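Local coordinates for protein glucuronoarabinoxylan endo-1,4-beta-xylanase (Clostridium papyrosolvens, PDB 4FMV) that cleaves internal beta-1,4 linkages in xylan as a family 30 glycoside hydrolase and may act on related beta-glucans, here seen as its catalytic part without the carbohydrate-binding and dockerin modules, at residues C26-D31 against E69-K74; Y43-L48 against A261-W266; E143-Q148 against E177-L182. One frame throughout, in Å; residues are numbered along the deposited sequence.

Contact 1: C26-D31 against E69-K74; sequences CGTISD and ELANAK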
loop_
_atom_site.group_PDB
_atom_site.type_symbol
_atom_site.label_atom_id
_atom_site.label_comp_id
_atom_site.label_asym_id
_atom_site.label_seq_id
_atom_site.Cartn_x
_atom_site.Cartn_y
_atom_site.Cartn_z
ATOM N N CYS A 26 0.550 9.830 -14.072
ATOM C CA CYS A 26 -0.855 10.166 -14.366
ATOM C C CYS A 26 -1.057 11.636 -14.721
ATOM O O CYS A 26 -2.203 12.110 -14.839
ATOM C CB CYS A 26 -1.768 9.750 -13.207
ATOM S SG CYS A 26 -1.695 7.967 -12.952
ATOM N N GLY A 27 0.044 12.371 -14.837
ATOM C CA GLY A 27 -0.042 13.812 -15.003
ATOM C C GLY A 27 -0.818 14.401 -13.832
ATOM O O GLY A 27 -0.634 13.987 -12.673
ATOM N N THR A 28 -1.687 15.363 -14.140
ATOM C CA THR A 28 -2.563 15.956 -13.144
ATOM C C THR A 28 -3.908 15.251 -13.188
ATOM O O THR A 28 -4.662 15.391 -14.160
ATOM C CB THR A 28 -2.736 17.447 -13.431
ATOM O OG1 THR A 28 -1.437 18.043 -13.484
ATOM C CG2 THR A 28 -3.593 18.150 -12.348
ATOM N N ILE A 29 -4.214 14.502 -12.123
ATOM C CA ILE A 29 -5.454 13.738 -12.065
ATOM C C ILE A 29 -6.642 14.688 -11.769
ATOM O O ILE A 29 -6.487 15.671 -11.022
ATOM C CB ILE A 29 -5.352 12.620 -11.029
ATOM C CG1 ILE A 29 -4.206 11.653 -11.412
ATOM C CG2 ILE A 29 -6.652 11.893 -10.914
ATOM C CD1 ILE A 29 -4.061 10.383 -10.509
ATOM N N SER A 30 -7.802 14.413 -12.377
ATOM C CA SER A 30 -8.969 15.293 -12.216
ATOM C C SER A 30 -9.554 15.248 -10.801
ATOM O O SER A 30 -9.371 14.272 -10.066
ATOM C CB SER A 30 -10.058 14.919 -13.218
ATOM O OG SER A 30 -10.609 13.642 -12.910
ATOM N N ASP A 31 -10.270 16.296 -10.412
ATOM C CA ASP A 31 -11.016 16.224 -9.166
ATOM C C ASP A 31 -11.966 15.037 -9.213
ATOM O O ASP A 31 -12.150 14.355 -8.217
ATOM C CB ASP A 31 -11.826 17.499 -8.912
ATOM C CG ASP A 31 -11.076 18.512 -8.065
ATOM O OD1 ASP A 31 -10.409 18.119 -7.080
ATOM O OD2 ASP A 31 -11.153 19.706 -8.398
ATOM N N GLU A 69 2.367 16.382 -9.534
ATOM C CA GLU A 69 2.252 15.503 -8.388
ATOM C C GLU A 69 1.898 16.292 -7.128
ATOM O O GLU A 69 1.213 15.780 -6.254
ATOM C CB GLU A 69 3.526 14.672 -8.202
ATOM C CG GLU A 69 3.733 13.565 -9.258
ATOM C CD GLU A 69 2.844 12.362 -9.030
ATOM O OE1 GLU A 69 3.271 11.229 -9.367
ATOM O OE2 GLU A 69 1.710 12.547 -8.530
ATOM N N LEU A 70 2.358 17.539 -7.033
ATOM C CA LEU A 70 1.845 18.426 -5.979
ATOM C C LEU A 70 0.302 18.540 -6.034
ATOM O O LEU A 70 -0.372 18.473 -5.009
ATOM C CB LEU A 70 2.494 19.819 -6.035
ATOM C CG LEU A 70 1.826 20.871 -5.127
ATOM C CD1 LEU A 70 2.020 20.521 -3.659
ATOM C CD2 LEU A 70 2.340 22.287 -5.402
ATOM N N ALA A 71 -0.255 18.720 -7.227
ATOM C CA ALA A 71 -1.697 18.855 -7.353
ATOM C C ALA A 71 -2.401 17.562 -6.912
ATOM O O ALA A 71 -3.439 17.601 -6.241
ATOM C CB ALA A 71 -2.087 19.252 -8.796
ATOM N N ASN A 72 -1.835 16.422 -7.296
ATOM C CA ASN A 72 -2.360 15.123 -6.895
ATOM C C ASN A 72 -2.334 14.976 -5.378
ATOM O O ASN A 72 -3.321 14.598 -4.757
ATOM C CB ASN A 72 -1.559 14.009 -7.583
ATOM C CG ASN A 72 -1.741 14.027 -9.105
ATOM O OD1 ASN A 72 -2.785 14.460 -9.601
ATOM N ND2 ASN A 72 -0.726 13.576 -9.846
ATOM N N ALA A 73 -1.195 15.323 -4.793
ATOM C CA ALA A 73 -1.007 15.312 -3.351
ATOM C C ALA A 73 -2.035 16.176 -2.640
ATOM O O ALA A 73 -2.609 15.763 -1.629
ATOM C CB ALA A 73 0.418 15.788 -3.007
ATOM N N LYS A 74 -2.285 17.381 -3.161
ATOM C CA LYS A 74 -3.261 18.263 -2.518
ATOM C C LYS A 74 -4.672 17.678 -2.542
ATOM O O LYS A 74 -5.420 17.833 -1.577
ATOM C CB LYS A 74 -3.251 19.662 -3.139
ATOM C CG LYS A 74 -2.000 20.503 -2.824
ATOM C CD LYS A 74 -2.143 21.901 -3.439
ATOM C CE LYS A 74 -1.004 22.838 -3.066
ATOM N NZ LYS A 74 -1.283 24.271 -3.520
HETATM O O HOH W 1 -4.439 16.465 -9.463
#
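The carboxamide of N72 reaches across from its helix to the loop at G27 and I29 and bonds to the backbone much as another peptide group would. Its ND2 donates to G27 O at 2.9 Å, almost straight (165°) and close to the amide plane. On its other side OD1 accepts I29 N, also at 2.9 Å, through a lone pair in the carbonyl plane, and I29 CB rests in van der Waals contact with the same oxygen. Asparagine suits the place because one flat group offers both a donor and an acceptor, matching a carbonyl and an N-H two residues apart. G27, which offers the carbonyl, has a positive phi, a conformation glycine adopts easily. CG stands anti to the carbonyl carbon of N72 (chi1 -65°), which carries the amide out from the helix toward the loop.

Second-shell bonds fix the rotation of that amide. The other hydrogen of ND2 goes to E69 OE2, one helical turn earlier, at 3.0 Å; E69 OE2 lies in the amide plane of N72, while the N-H comes to it from above the carboxylate plane. A water gives one hydrogen to N72 OD1 at 2.6 Å and the other to I29 O, so OD1 receives two bonds and ND2 gives two.

The apolar contact is small: T28 CG2 meets A71 CB at 4.0 Å, where the short alanine lets the loop lie close to the helix.

Just beyond, S30 is the N-cap of helix 31-40, its OG bonded to V33 N. E69 OE1 takes R49 N at the end of strand 45-49 and OE2 also bonds S23 OG, while L70 packs on helix 114-130; helix 67-78 is thus tied to the loop after strand 11-22, to a barrel strand and to the next helix.

Contact 2: Y43-L48 against A261-W266; sequences YSILRL and AYIYWW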
loop_
_atom_site.group_PDB
_atom_site.type_symbol
_atom_site.label_atom_id
_atom_site.label_comp_id
_atom_site.label_asym_id
_atom_site.label_seq_id
_atom_site.Cartn_x
_atom_site.Cartn_y
_atom_site.Cartn_z
ATOM N N TYR A 43 -9.977 6.028 -0.095
ATOM C CA TYR A 43 -8.537 5.725 -0.107
ATOM C C TYR A 43 -7.799 6.702 0.816
ATOM O O TYR A 43 -8.027 7.924 0.781
ATOM C CB TYR A 43 -7.921 5.817 -1.492
ATOM C CG TYR A 43 -8.324 4.754 -2.466
ATOM C CD1 TYR A 43 -9.369 3.887 -2.197
ATOM C CD2 TYR A 43 -7.633 4.603 -3.663
ATOM C CE1 TYR A 43 -9.749 2.916 -3.132
ATOM C CE2 TYR A 43 -8.011 3.655 -4.587
ATOM C CZ TYR A 43 -9.054 2.809 -4.318
ATOM O OH TYR A 43 -9.413 1.857 -5.265
ATOM N N SER A 44 -7.005 6.133 1.718
ATOM C CA SER A 44 -6.259 6.890 2.720
ATOM C C SER A 44 -4.746 7.116 2.462
ATOM O O SER A 44 -4.054 7.656 3.315
ATOM C CB SER A 44 -6.510 6.255 4.083
ATOM O OG SER A 44 -6.227 4.873 3.974
ATOM N N ILE A 45 -4.225 6.639 1.333
ATOM C CA ILE A 45 -2.816 6.824 1.009
ATOM C C ILE A 45 -2.656 7.062 -0.496
ATOM O O ILE A 45 -3.288 6.381 -1.305
ATOM C CB ILE A 45 -1.946 5.590 1.404
ATOM C CG1 ILE A 45 -2.158 5.204 2.868
ATOM C CG2 ILE A 45 -0.456 5.859 1.120
ATOM C CD1 ILE A 45 -1.397 3.918 3.290
ATOM N N LEU A 46 -1.812 8.026 -0.855
ATOM C CA LEU A 46 -1.433 8.280 -2.246
ATOM C C LEU A 46 0.076 8.211 -2.397
ATOM O O LEU A 46 0.821 8.787 -1.595
ATOM C CB LEU A 46 -1.907 9.681 -2.698
ATOM C CG LEU A 46 -1.495 10.069 -4.123
ATOM C CD1 LEU A 46 -2.145 9.160 -5.203
ATOM C CD2 LEU A 46 -1.850 11.510 -4.394
ATOM N N ARG A 47 0.521 7.511 -3.434
ATOM C CA ARG A 47 1.936 7.402 -3.771
ATOM C C ARG A 47 2.248 8.248 -5.006
ATOM O O ARG A 47 1.712 7.993 -6.090
ATOM C CB ARG A 47 2.296 5.925 -4.064
ATOM C CG ARG A 47 3.763 5.673 -4.415
ATOM C CD ARG A 47 3.979 4.208 -4.802
ATOM N NE ARG A 47 5.403 3.879 -5.018
ATOM C CZ ARG A 47 5.849 3.088 -5.988
ATOM N NH1 ARG A 47 4.984 2.561 -6.833
ATOM N NH2 ARG A 47 7.160 2.796 -6.091
ATOM N N LEU A 48 3.165 9.205 -4.841
ATOM C CA LEU A 48 3.687 10.048 -5.917
ATOM C C LEU A 48 4.964 9.442 -6.507
ATOM O O LEU A 48 5.691 8.707 -5.830
ATOM C CB LEU A 48 4.040 11.441 -5.394
ATOM C CG LEU A 48 3.064 12.152 -4.461
ATOM C CD1 LEU A 48 3.710 13.431 -3.944
ATOM C CD2 LEU A 48 1.759 12.443 -5.197
ATOM N N ALA A 261 -0.143 -1.456 5.512
ATOM C CA ALA A 261 -0.771 -0.802 4.368
ATOM C C ALA A 261 -0.648 -1.649 3.098
ATOM O O ALA A 261 0.291 -2.431 2.963
ATOM C CB ALA A 261 -0.127 0.561 4.136
ATOM N N TYR A 262 -1.590 -1.483 2.171
ATOM C CA TYR A 262 -1.504 -2.120 0.855
ATOM C C TYR A 262 -1.821 -1.038 -0.175
ATOM O O TYR A 262 -2.928 -0.484 -0.191
ATOM C CB TYR A 262 -2.475 -3.304 0.747
ATOM C CG TYR A 262 -2.400 -4.088 -0.573
ATOM C CD1 TYR A 262 -2.952 -3.576 -1.746
ATOM C CD2 TYR A 262 -1.807 -5.343 -0.624
ATOM C CE1 TYR A 262 -2.919 -4.288 -2.930
ATOM C CE2 TYR A 262 -1.748 -6.065 -1.823
ATOM C CZ TYR A 262 -2.300 -5.519 -2.972
ATOM O OH TYR A 262 -2.256 -6.229 -4.158
ATOM N N ILE A 263 -0.849 -0.718 -1.027
ATOM C CA ILE A 263 -1.011 0.382 -1.976
ATOM C C ILE A 263 -0.922 -0.128 -3.407
ATOM O O ILE A 263 0.085 -0.699 -3.809
ATOM C CB ILE A 263 0.051 1.495 -1.763
ATOM C CG1 ILE A 263 -0.080 2.130 -0.376
ATOM C CG2 ILE A 263 -0.045 2.574 -2.853
ATOM C CD1 ILE A 263 1.020 1.718 0.613
ATOM N N TYR A 264 -1.994 0.081 -4.164
ATOM C CA TYR A 264 -2.073 -0.303 -5.563
ATOM C C TYR A 264 -1.101 0.538 -6.413
ATOM O O TYR A 264 -0.627 1.590 -6.004
ATOM C CB TYR A 264 -3.535 -0.155 -6.076
ATOM C CG TYR A 264 -3.856 -0.902 -7.362
ATOM C CD1 TYR A 264 -4.308 -2.218 -7.332
ATOM C CD2 TYR A 264 -3.722 -0.282 -8.613
ATOM C CE1 TYR A 264 -4.607 -2.904 -8.504
ATOM C CE2 TYR A 264 -4.006 -0.971 -9.803
ATOM C CZ TYR A 264 -4.453 -2.277 -9.733
ATOM O OH TYR A 264 -4.720 -2.978 -10.886
ATOM N N TRP A 265 -0.828 0.053 -7.608
ATOM C CA TRP A 265 -0.064 0.771 -8.616
ATOM C C TRP A 265 -0.935 1.915 -9.211
ATOM O O TRP A 265 -1.830 2.437 -8.531
ATOM C CB TRP A 265 0.485 -0.220 -9.656
ATOM C CG TRP A 265 1.324 0.340 -10.768
ATOM C CD1 TRP A 265 1.347 -0.107 -12.062
ATOM C CD2 TRP A 265 2.267 1.430 -10.708
ATOM N NE1 TRP A 265 2.232 0.640 -12.807
ATOM C CE2 TRP A 265 2.807 1.588 -12.002
ATOM C CE3 TRP A 265 2.697 2.287 -9.693
ATOM C CZ2 TRP A 265 3.754 2.570 -12.305
ATOM C CZ3 TRP A 265 3.644 3.263 -9.997
ATOM C CH2 TRP A 265 4.159 3.395 -11.292
ATOM N N TRP A 266 -0.533 2.447 -10.359
ATOM C CA TRP A 266 -1.061 3.704 -10.868
ATOM C C TRP A 266 -2.553 3.766 -11.218
ATOM O O TRP A 266 -3.212 2.746 -11.486
ATOM C CB TRP A 266 -0.194 4.201 -12.045
ATOM C CG TRP A 266 -0.087 3.261 -13.216
ATOM C CD1 TRP A 266 -0.821 2.116 -13.449
ATOM C CD2 TRP A 266 0.829 3.378 -14.316
ATOM N NE1 TRP A 266 -0.420 1.528 -14.633
ATOM C CE2 TRP A 266 0.592 2.279 -15.180
ATOM C CE3 TRP A 266 1.822 4.303 -14.652
ATOM C CZ2 TRP A 266 1.309 2.094 -16.359
ATOM C CZ3 TRP A 266 2.543 4.116 -15.824
ATOM C CH2 TRP A 266 2.277 3.020 -16.667
HETATM O O HOH W 2 2.133 1.947 -6.139
#
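I45 and I263 are the closest pair of backbone positions, their CA atoms 7.3 Å apart, on two strands that run in the same general direction at 52° with axes 7.9 Å apart. No backbone hydrogen bond joins them, since strand 11-22 lies between them in the sheet and pairs with both. They meet instead through side chains pointing into the barrel.

Toward the N-terminal ends of the strands the filling is aliphatic. I45 CD1 touches A261 CB at 3.7 Å, the short alanine admitting the longer isoleucine, and I45 CG2 approaches I263 CG1; I263 has two conformers, so that detail is less certain.

Toward their C-terminal ends the chemistry turns polar. R47 leaves its strand with CG anti to the backbone N (chi1 -179°) and runs extended as far as NE, which brings its guanidinium beside W265. NH1 comes within 3.5 Å of W265 CZ3, the two planes inclined at 56°. A water accepts from R47 NH1 at 3.0 Å and donates to Y264 O at 2.8 Å, lying at the edge of the W265 ring. An arginine suits this buried place because its N-H groups have partners all round: E232 and E177 by salt bridges, N142 and S86 by hydrogen bonds.

Apolar side chains toward the N-terminal strand ends and charged ones toward the C-terminal ends are characteristic of the interior of a (beta/alpha)8 barrel, whose active site lies at the latter.

Contact 3: E143-Q148 against E177-L182; sequences EPDYAQ and ESFQFL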
loop_
_atom_site.group_PDB
_atom_site.type_symbol
_atom_site.label_atom_id
_atom_site.label_comp_id
_atom_site.label_asym_id
_atom_site.label_seq_id
_atom_site.Cartn_x
_atom_site.Cartn_y
_atom_site.Cartn_z
ATOM N N GLU A 143 12.196 -0.402 -6.654
ATOM C CA GLU A 143 12.734 -1.656 -7.215
ATOM C C GLU A 143 14.204 -1.582 -7.608
ATOM O O GLU A 143 14.548 -1.791 -8.777
ATOM C CB GLU A 143 11.879 -2.133 -8.398
ATOM C CG GLU A 143 10.410 -2.317 -7.990
ATOM C CD GLU A 143 9.566 -2.995 -9.038
ATOM O OE1 GLU A 143 10.103 -3.357 -10.091
ATOM O OE2 GLU A 143 8.354 -3.156 -8.803
ATOM N N PRO A 144 15.076 -1.302 -6.626
ATOM C CA PRO A 144 16.516 -1.225 -6.874
ATOM C C PRO A 144 17.033 -2.559 -7.370
ATOM O O PRO A 144 18.127 -2.602 -7.933
ATOM C CB PRO A 144 17.086 -0.974 -5.480
ATOM C CG PRO A 144 16.056 -1.623 -4.549
ATOM C CD PRO A 144 14.762 -1.178 -5.192
ATOM N N ASP A 145 16.293 -3.632 -7.081
ATOM C CA ASP A 145 16.654 -4.998 -7.519
ATOM C C ASP A 145 15.928 -5.519 -8.772
ATOM O O ASP A 145 16.088 -6.688 -9.105
ATOM C CB ASP A 145 16.510 -5.999 -6.369
ATOM C CG ASP A 145 15.104 -6.011 -5.785
ATOM O OD1 ASP A 145 14.273 -5.184 -6.230
ATOM O OD2 ASP A 145 14.832 -6.847 -4.896
ATOM N N TYR A 146 15.045 -4.747 -9.410
ATOM C CA TYR A 146 14.786 -5.089 -10.790
ATOM C C TYR A 146 14.883 -3.784 -11.548
ATOM O O TYR A 146 13.888 -3.271 -12.038
ATOM C CB TYR A 146 13.305 -5.503 -10.723
ATOM C CG TYR A 146 12.725 -6.297 -11.854
ATOM C CD1 TYR A 146 12.959 -7.658 -11.956
ATOM C CD2 TYR A 146 11.900 -5.692 -12.798
ATOM C CE1 TYR A 146 12.417 -8.395 -12.977
ATOM C CE2 TYR A 146 11.358 -6.426 -13.841
ATOM C CZ TYR A 146 11.616 -7.778 -13.919
ATOM O OH TYR A 146 11.081 -8.536 -14.946
ATOM N N ALA A 147 16.111 -3.443 -11.895
ATOM C CA ALA A 147 16.464 -2.111 -12.415
ATOM C C ALA A 147 16.853 -1.956 -13.860
ATOM O O ALA A 147 17.450 -0.944 -14.203
ATOM C CB ALA A 147 17.357 -1.301 -11.473
ATOM N N GLN A 148 16.726 -3.014 -14.653
ATOM C CA GLN A 148 17.290 -2.978 -15.998
ATOM C C GLN A 148 16.885 -1.692 -16.738
ATOM O O GLN A 148 17.636 -1.174 -17.565
ATOM C CB GLN A 148 16.867 -4.209 -16.794
ATOM C CG GLN A 148 17.576 -4.307 -18.153
ATOM C CD GLN A 148 17.001 -5.400 -19.038
ATOM O OE1 GLN A 148 16.536 -5.140 -20.163
ATOM N NE2 GLN A 148 17.022 -6.630 -18.534
ATOM N N GLU A 177 11.793 -1.192 -1.195
ATOM C CA GLU A 177 10.845 -1.417 -2.292
ATOM C C GLU A 177 11.339 -2.448 -3.316
ATOM O O GLU A 177 11.329 -2.199 -4.521
ATOM C CB GLU A 177 10.470 -0.112 -2.999
ATOM C CG GLU A 177 9.692 0.905 -2.118
ATOM C CD GLU A 177 8.882 1.854 -2.972
ATOM O OE1 GLU A 177 7.805 1.420 -3.418
ATOM O OE2 GLU A 177 9.331 3.008 -3.227
ATOM N N SER A 178 11.775 -3.599 -2.823
ATOM C CA SER A 178 12.127 -4.719 -3.686
ATOM C C SER A 178 10.919 -5.141 -4.512
ATOM O O SER A 178 9.785 -5.152 -4.011
ATOM C CB SER A 178 12.615 -5.899 -2.842
ATOM O OG SER A 178 12.689 -7.063 -3.638
ATOM N N PHE A 179 11.154 -5.499 -5.777
ATOM C CA PHE A 179 10.053 -5.793 -6.689
ATOM C C PHE A 179 9.210 -6.971 -6.222
ATOM O O PHE A 179 8.023 -7.030 -6.512
ATOM C CB PHE A 179 10.578 -6.032 -8.115
ATOM C CG PHE A 179 11.229 -7.388 -8.323
ATOM C CD1 PHE A 179 12.500 -7.651 -7.830
ATOM C CD2 PHE A 179 10.585 -8.372 -9.054
ATOM C CE1 PHE A 179 13.116 -8.898 -8.029
ATOM C CE2 PHE A 179 11.183 -9.627 -9.270
ATOM C CZ PHE A 179 12.460 -9.888 -8.756
ATOM N N GLN A 180 9.875 -7.997 -5.689
ATOM C CA GLN A 180 9.266 -9.127 -4.984
ATOM C C GLN A 180 9.293 -9.316 -3.456
ATOM O O GLN A 180 9.194 -10.465 -3.003
ATOM C CB GLN A 180 9.206 -10.440 -5.791
ATOM C CG GLN A 180 10.468 -11.090 -6.126
ATOM C CD GLN A 180 10.243 -12.431 -6.839
ATOM O OE1 GLN A 180 10.723 -13.464 -6.390
ATOM N NE2 GLN A 180 9.523 -12.403 -7.961
ATOM N N PHE A 181 9.694 -8.292 -2.711
ATOM C CA PHE A 181 9.856 -8.409 -1.261
ATOM C C PHE A 181 11.014 -9.377 -0.990
ATOM O O PHE A 181 10.975 -10.174 -0.057
ATOM C CB PHE A 181 8.554 -8.929 -0.621
ATOM C CG PHE A 181 8.445 -8.678 0.876
ATOM C CD1 PHE A 181 9.304 -7.808 1.515
ATOM C CD2 PHE A 181 7.485 -9.339 1.635
ATOM C CE1 PHE A 181 9.194 -7.569 2.873
ATOM C CE2 PHE A 181 7.368 -9.099 2.996
ATOM C CZ PHE A 181 8.226 -8.217 3.613
ATOM N N LEU A 182 12.043 -9.318 -1.820
ATOM C CA LEU A 182 13.195 -10.185 -1.609
ATOM C C LEU A 182 13.936 -9.702 -0.364
ATOM O O LEU A 182 14.370 -8.531 -0.281
ATOM C CB LEU A 182 14.109 -10.187 -2.844
ATOM C CG LEU A 182 13.485 -10.752 -4.126
ATOM C CD1 LEU A 182 14.489 -10.761 -5.317
ATOM C CD2 LEU A 182 12.920 -12.143 -3.893
#
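The F179 ring is sandwiched: Y146 covers one face, with CD1 3.7 Å above its centre, and Q180 CG lies over the opposite face toward the rim. The Y146 and F179 rings form a face-to-face stack, centroids 4.6 Å apart and planes at 29°. At the edge of F179, near its plane, sits the carboxylate of D145, with OD1 3.4 Å from CD1. Phenylalanine serves here because its faces take apolar neighbours while its slightly positive hydrogen edge tolerates an acid.

At the base of the F179 side chain, E143 crosses it at about a right angle, CD 3.3 Å from F179 CB; E143 OE2 bonds H205.

D145 joins the two type I turns, 143-146 and 178-181. With CG between its backbone N and carbonyl carbon (chi1 57°), the carboxylate faces the second turn. OD1 takes F179 N at 3.2 Å on its syn lone pair. OD2 lies 2.5 Å from S178 OG, a hydrogen bond so short that its length is doubtful. S178 OG in turn receives L182 N at 3.0 Å. E143 N adds a weak bond to E177 O.

With OD1 accepting F179 N and OD2 beside S178 OG, D145 is probably ionised; it links two loops at the C-terminal ends of the neighbouring strands 137-139 and 172-178.

Overall arrangement
The three contacts sample one (beta/alpha)8 barrel from outside to inside and across to its rim. Contact 1 lies on the outer layer, its centre about 13 Å from that of contact 2, and touches it through L46 and L48, which pack against helix 67-78. Contact 2, near the centre of the chain, meets contact 3, centres about 18 Å apart, by the salt bridge from R47 NH2 to E177 OE1. Contacts 1 and 3 do not touch; their centres are about 26 Å apart. Along the chain the segments of contacts 1 and 2 alternate, whereas both segments of contact 3 fall between those of contact 2, so sequence-distant R47 and E177 meet inside the barrel toward the C-terminal strand ends.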